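Local coordinates for folylpolyglutamate synthase (FolC) (Helicobacter pylori, PDB 6K8C), which probably adds glutamate to dihydropteroate and then extends reduced folates into polyglutamates, using ATP, as a bifunctional ligase of folate metabolism, at residues Cys136-Leu141 and Glu252-Cys257; Glu325-Val330 and Leu374-Phe379. All coordinates share one frame; numbering follows the deposited sequence.

Contact 1: Cys136-Leu141 and Glu252-Cys257; sequences CDYLVL and ETLLPC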
# COMPACT_ATOMS: atom_id res chain seq x y z
N CYS A 136 -10.35 4.99 18.15
CA CYS A 136 -10.41 3.70 17.48
C CYS A 136 -9.99 2.58 18.43
O CYS A 136 -9.25 2.80 19.39
CB CYS A 136 -9.50 3.68 16.25
SG CYS A 136 -10.19 4.54 14.84
N ASP A 137 -10.48 1.38 18.14
CA ASP A 137 -10.01 0.21 18.87
C ASP A 137 -8.68 -0.30 18.34
O ASP A 137 -7.86 -0.81 19.11
CB ASP A 137 -11.06 -0.90 18.80
CG ASP A 137 -12.40 -0.48 19.38
OD1 ASP A 137 -12.45 -0.21 20.59
OD2 ASP A 137 -13.38 -0.40 18.62
N TYR A 138 -8.45 -0.16 17.04
CA TYR A 138 -7.24 -0.66 16.40
C TYR A 138 -6.75 0.36 15.39
O TYR A 138 -7.54 1.02 14.72
CB TYR A 138 -7.49 -2.01 15.70
CG TYR A 138 -7.79 -3.14 16.66
CD1 TYR A 138 -6.77 -3.90 17.21
CD2 TYR A 138 -9.10 -3.43 17.03
CE1 TYR A 138 -7.04 -4.93 18.10
CE2 TYR A 138 -9.38 -4.45 17.91
CZ TYR A 138 -8.35 -5.19 18.45
OH TYR A 138 -8.64 -6.22 19.33
N LEU A 139 -5.43 0.47 15.30
CA LEU A 139 -4.77 1.32 14.31
C LEU A 139 -3.83 0.42 13.51
O LEU A 139 -2.85 -0.09 14.06
CB LEU A 139 -4.01 2.46 14.98
CG LEU A 139 -3.13 3.31 14.07
CD1 LEU A 139 -3.95 3.94 12.96
CD2 LEU A 139 -2.40 4.38 14.88
N VAL A 140 -4.16 0.20 12.25
CA VAL A 140 -3.34 -0.60 11.34
C VAL A 140 -2.44 0.38 10.60
O VAL A 140 -2.90 1.15 9.75
CB VAL A 140 -4.19 -1.45 10.38
CG1 VAL A 140 -3.29 -2.35 9.53
CG2 VAL A 140 -5.17 -2.31 11.17
N LEU A 141 -1.15 0.34 10.92
CA LEU A 141 -0.19 1.39 10.59
C LEU A 141 0.84 0.83 9.62
O LEU A 141 1.69 0.03 10.01
CB LEU A 141 0.48 1.90 11.87
CG LEU A 141 1.11 3.28 11.95
CD1 LEU A 141 0.06 4.37 11.88
CD2 LEU A 141 1.91 3.38 13.24
N GLU A 252 -6.60 -13.63 14.25
CA GLU A 252 -6.70 -14.65 15.29
C GLU A 252 -5.72 -14.38 16.43
O GLU A 252 -6.00 -14.73 17.58
CB GLU A 252 -6.45 -16.03 14.68
CG GLU A 252 -7.46 -16.40 13.59
CD GLU A 252 -7.11 -17.68 12.86
OE1 GLU A 252 -5.98 -18.18 13.03
OE2 GLU A 252 -7.97 -18.18 12.10
N THR A 253 -4.56 -13.78 16.14
CA THR A 253 -3.60 -13.49 17.19
C THR A 253 -4.08 -12.35 18.07
O THR A 253 -3.87 -12.36 19.29
CB THR A 253 -2.23 -13.15 16.58
OG1 THR A 253 -1.79 -14.26 15.78
CG2 THR A 253 -1.19 -12.90 17.67
N LEU A 254 -4.74 -11.35 17.47
CA LEU A 254 -5.30 -10.26 18.25
C LEU A 254 -6.51 -10.71 19.06
O LEU A 254 -6.73 -10.21 20.17
CB LEU A 254 -5.69 -9.10 17.33
CG LEU A 254 -4.55 -8.43 16.56
CD1 LEU A 254 -5.11 -7.62 15.39
CD2 LEU A 254 -3.73 -7.54 17.48
N LEU A 255 -7.30 -11.65 18.53
CA LEU A 255 -8.57 -12.05 19.14
C LEU A 255 -8.59 -13.57 19.27
O LEU A 255 -9.35 -14.26 18.58
CB LEU A 255 -9.75 -11.54 18.31
CG LEU A 255 -9.89 -10.02 18.16
CD1 LEU A 255 -10.88 -9.67 17.06
CD2 LEU A 255 -10.31 -9.38 19.47
N PRO A 256 -7.77 -14.12 20.17
CA PRO A 256 -7.65 -15.59 20.25
C PRO A 256 -8.91 -16.27 20.74
O PRO A 256 -9.03 -17.49 20.57
CB PRO A 256 -6.49 -15.80 21.22
CG PRO A 256 -6.47 -14.57 22.06
CD PRO A 256 -6.93 -13.44 21.17
N CYS A 257 -9.85 -15.55 21.34
CA CYS A 257 -11.08 -16.15 21.82
C CYS A 257 -12.20 -16.14 20.79
O CYS A 257 -13.24 -16.76 21.02
CB CYS A 257 -11.54 -15.44 23.10
SG CYS A 257 -10.26 -15.40 24.37
O HOH W 1 -6.81 -7.49 20.58
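Tyr138 reaches from the first position of a buried strand to the end of helix 241-254, where Leu254 and Leu255 receive it. It contributes most to the contact, 68 of the 124 Å² buried between the two segments. With CG turned away from its own carbonyl carbon and set beside the backbone N (chi1 -67°), the tyrosine carries its ring across a wide gap. The nearest CA atoms on its two sides, Tyr138 CA and Leu254 CA, are 10.0 Å apart. Leu254, the last helical residue, points its side chain at the ring, and one branch does the touching: CD2 lies 4.3 Å from Tyr138 CE1, approaching the ring obliquely. Leu255 already has non-helical backbone angles. It offers its CD2 methyl to the phenol oxygen instead of the ring carbons, 3.6 Å from Tyr138 OH. One leucine thus packs against the carbon frame and the next against the polar end. The hydroxyl hydrogen-bonds to a water lying at the ring's edge and in its plane, 2.6 Å from Tyr138 OH. That water donates to the carbonyl of Leu254, 2.8 Å from its O, so an acceptor in the last turn of the helix gains a partner where the helical pattern breaks off. Around these three side chains, Phe74 meets the tyrosine ring edge-to-face, while Leu65 and Leu69 of helix 58-70 extend the apolar layer beside the two leucines. The case illustrates how an aromatic residue at a strand's start can serve both an apolar layer and a polar helix end. As a whole it is helix-on-sheet packing in the P-loop NTPase-like alpha/beta fold of the Mur ligase middle domain, joining the end of helix 241-254 to the central sheet.

Contact 2: Glu325-Val330 and Leu374-Phe379; sequences EILKPV and LVYGSF
Leu327 divides its two methyl branches between Leu374 and Tyr376, which stand two residues apart on one face of strand 373-376. The CD1 branch goes to the tyrosine and comes obliquely upon one side of the ring, about equally far from two of its atoms, 3.9 Å from both CD2 and CE2 of Tyr376. The other branch meets Leu374 methyl to methyl, with Leu327 CD2 at 4.3 Å from Leu374 CD2. The leucine thus bridges two strand side chains with no hydrogen bond across the contact. Tyr376 has its ring swung opposite the backbone N (chi1 -176°), an orientation that brings it against Leu327 while its hydroxyl travels on to Asn289 N, just before helix 290-303, and Ser292 OG in its first turn. Those two hydrogen bonds hold the far end of the ring and probably restrict its movement against the leucine. The carbonyl O of Leu327 accepts a bond from Val330 N at 2.9 Å, just before the chain enters strand 331-336. Strand 308-312, helix 320-327 and strand 331-336 form a beta-alpha-beta crossover of parallel strands, and the contact packs its helix, near the C-terminal end, onto neighbouring strand 373-376, as in the alpha/beta sheet of the Mur ligase C-terminal domain.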
# COMPACT_ATOMS: atom_id res chain seq x y z
N GLU A 325 4.88 -9.80 -21.38
CA GLU A 325 4.57 -11.05 -22.06
C GLU A 325 3.22 -11.60 -21.60
O GLU A 325 2.44 -12.12 -22.41
CB GLU A 325 5.68 -12.07 -21.82
CG GLU A 325 5.50 -13.36 -22.61
CD GLU A 325 6.53 -14.41 -22.24
OE1 GLU A 325 6.57 -14.82 -21.06
OE2 GLU A 325 7.30 -14.82 -23.13
N ILE A 326 2.93 -11.49 -20.30
CA ILE A 326 1.65 -11.94 -19.78
C ILE A 326 0.50 -11.11 -20.36
O ILE A 326 -0.56 -11.65 -20.72
CB ILE A 326 1.66 -11.91 -18.24
CG1 ILE A 326 2.52 -13.06 -17.70
CG2 ILE A 326 0.25 -11.95 -17.67
CD1 ILE A 326 3.05 -12.81 -16.30
N LEU A 327 0.70 -9.80 -20.48
CA LEU A 327 -0.37 -8.93 -20.94
C LEU A 327 -0.53 -8.95 -22.46
O LEU A 327 -1.63 -8.68 -22.96
CB LEU A 327 -0.13 -7.49 -20.48
CG LEU A 327 -0.31 -7.27 -18.97
CD1 LEU A 327 0.31 -5.95 -18.53
CD2 LEU A 327 -1.79 -7.33 -18.63
N LYS A 328 0.53 -9.28 -23.20
CA LYS A 328 0.49 -9.19 -24.66
C LYS A 328 -0.74 -9.81 -25.31
O LYS A 328 -1.27 -9.20 -26.25
CB LYS A 328 1.76 -9.84 -25.25
CG LYS A 328 1.79 -9.75 -26.77
CD LYS A 328 3.03 -10.40 -27.36
CE LYS A 328 2.94 -10.39 -28.88
NZ LYS A 328 4.07 -11.15 -29.49
N PRO A 329 -1.26 -10.97 -24.88
CA PRO A 329 -2.43 -11.54 -25.56
C PRO A 329 -3.66 -10.63 -25.59
O PRO A 329 -4.54 -10.85 -26.43
CB PRO A 329 -2.71 -12.82 -24.77
CG PRO A 329 -1.38 -13.23 -24.28
CD PRO A 329 -0.67 -11.94 -23.93
N VAL A 330 -3.75 -9.62 -24.73
CA VAL A 330 -4.90 -8.72 -24.73
C VAL A 330 -4.50 -7.29 -25.06
O VAL A 330 -5.32 -6.37 -24.89
CB VAL A 330 -5.67 -8.78 -23.40
CG1 VAL A 330 -6.28 -10.15 -23.18
CG2 VAL A 330 -4.78 -8.38 -22.23
N LEU A 374 -5.53 0.25 -20.41
CA LEU A 374 -5.07 -0.10 -19.07
C LEU A 374 -3.86 0.76 -18.74
O LEU A 374 -2.89 0.78 -19.50
CB LEU A 374 -4.71 -1.59 -18.96
CG LEU A 374 -3.96 -2.01 -17.68
CD1 LEU A 374 -4.80 -1.73 -16.44
CD2 LEU A 374 -3.55 -3.49 -17.73
N VAL A 375 -3.94 1.47 -17.62
CA VAL A 375 -2.82 2.24 -17.08
C VAL A 375 -2.21 1.41 -15.95
O VAL A 375 -2.91 1.05 -15.00
CB VAL A 375 -3.28 3.62 -16.57
CG1 VAL A 375 -2.14 4.35 -15.87
CG2 VAL A 375 -3.84 4.44 -17.72
N TYR A 376 -0.93 1.09 -16.07
CA TYR A 376 -0.34 0.04 -15.24
C TYR A 376 1.14 0.29 -15.03
O TYR A 376 1.85 0.73 -15.94
CB TYR A 376 -0.56 -1.32 -15.90
CG TYR A 376 -0.09 -2.53 -15.12
CD1 TYR A 376 -0.59 -2.81 -13.86
CD2 TYR A 376 0.82 -3.41 -15.68
CE1 TYR A 376 -0.17 -3.94 -13.16
CE2 TYR A 376 1.25 -4.54 -14.99
CZ TYR A 376 0.74 -4.80 -13.73
OH TYR A 376 1.16 -5.93 -13.05
N GLY A 377 1.62 0.01 -13.82
CA GLY A 377 3.05 -0.07 -13.62
C GLY A 377 3.55 0.29 -12.24
O GLY A 377 4.53 -0.31 -11.76
N SER A 378 2.91 1.26 -11.59
CA SER A 378 3.36 1.78 -10.31
C SER A 378 2.33 2.78 -9.82
O SER A 378 1.44 3.19 -10.56
CB SER A 378 4.73 2.45 -10.41
OG SER A 378 4.77 3.38 -11.49
N PHE A 379 2.46 3.15 -8.54
CA PHE A 379 1.74 4.32 -8.05
C PHE A 379 2.12 5.55 -8.87
O PHE A 379 1.27 6.38 -9.20
CB PHE A 379 2.06 4.57 -6.57
CG PHE A 379 1.19 3.79 -5.61
CD1 PHE A 379 1.50 2.49 -5.28
CD2 PHE A 379 0.07 4.38 -5.03
CE1 PHE A 379 0.72 1.77 -4.39
CE2 PHE A 379 -0.72 3.66 -4.13
CZ PHE A 379 -0.39 2.35 -3.82

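In the fold
Contacts 1 and 2 apply one rule, a helix end packed on a sheet, in two different sheets of the chain. Their centres lie 36 Å apart, their nearest atoms are about 14 Å from each other, and they sit on opposite sides of the chain's centre, with no shared helix or strand. Contact 2 is the more fully buried, with all its touching residues buried and its interface purely apolar. Contact 1 is partly buried, and there a water joins the apolar packing. Each includes a tyrosine from a strand, yet the hydroxyl is used differently: through water to the facing helix end in contact 1, and to helix 290-303 and the residue before it in contact 2.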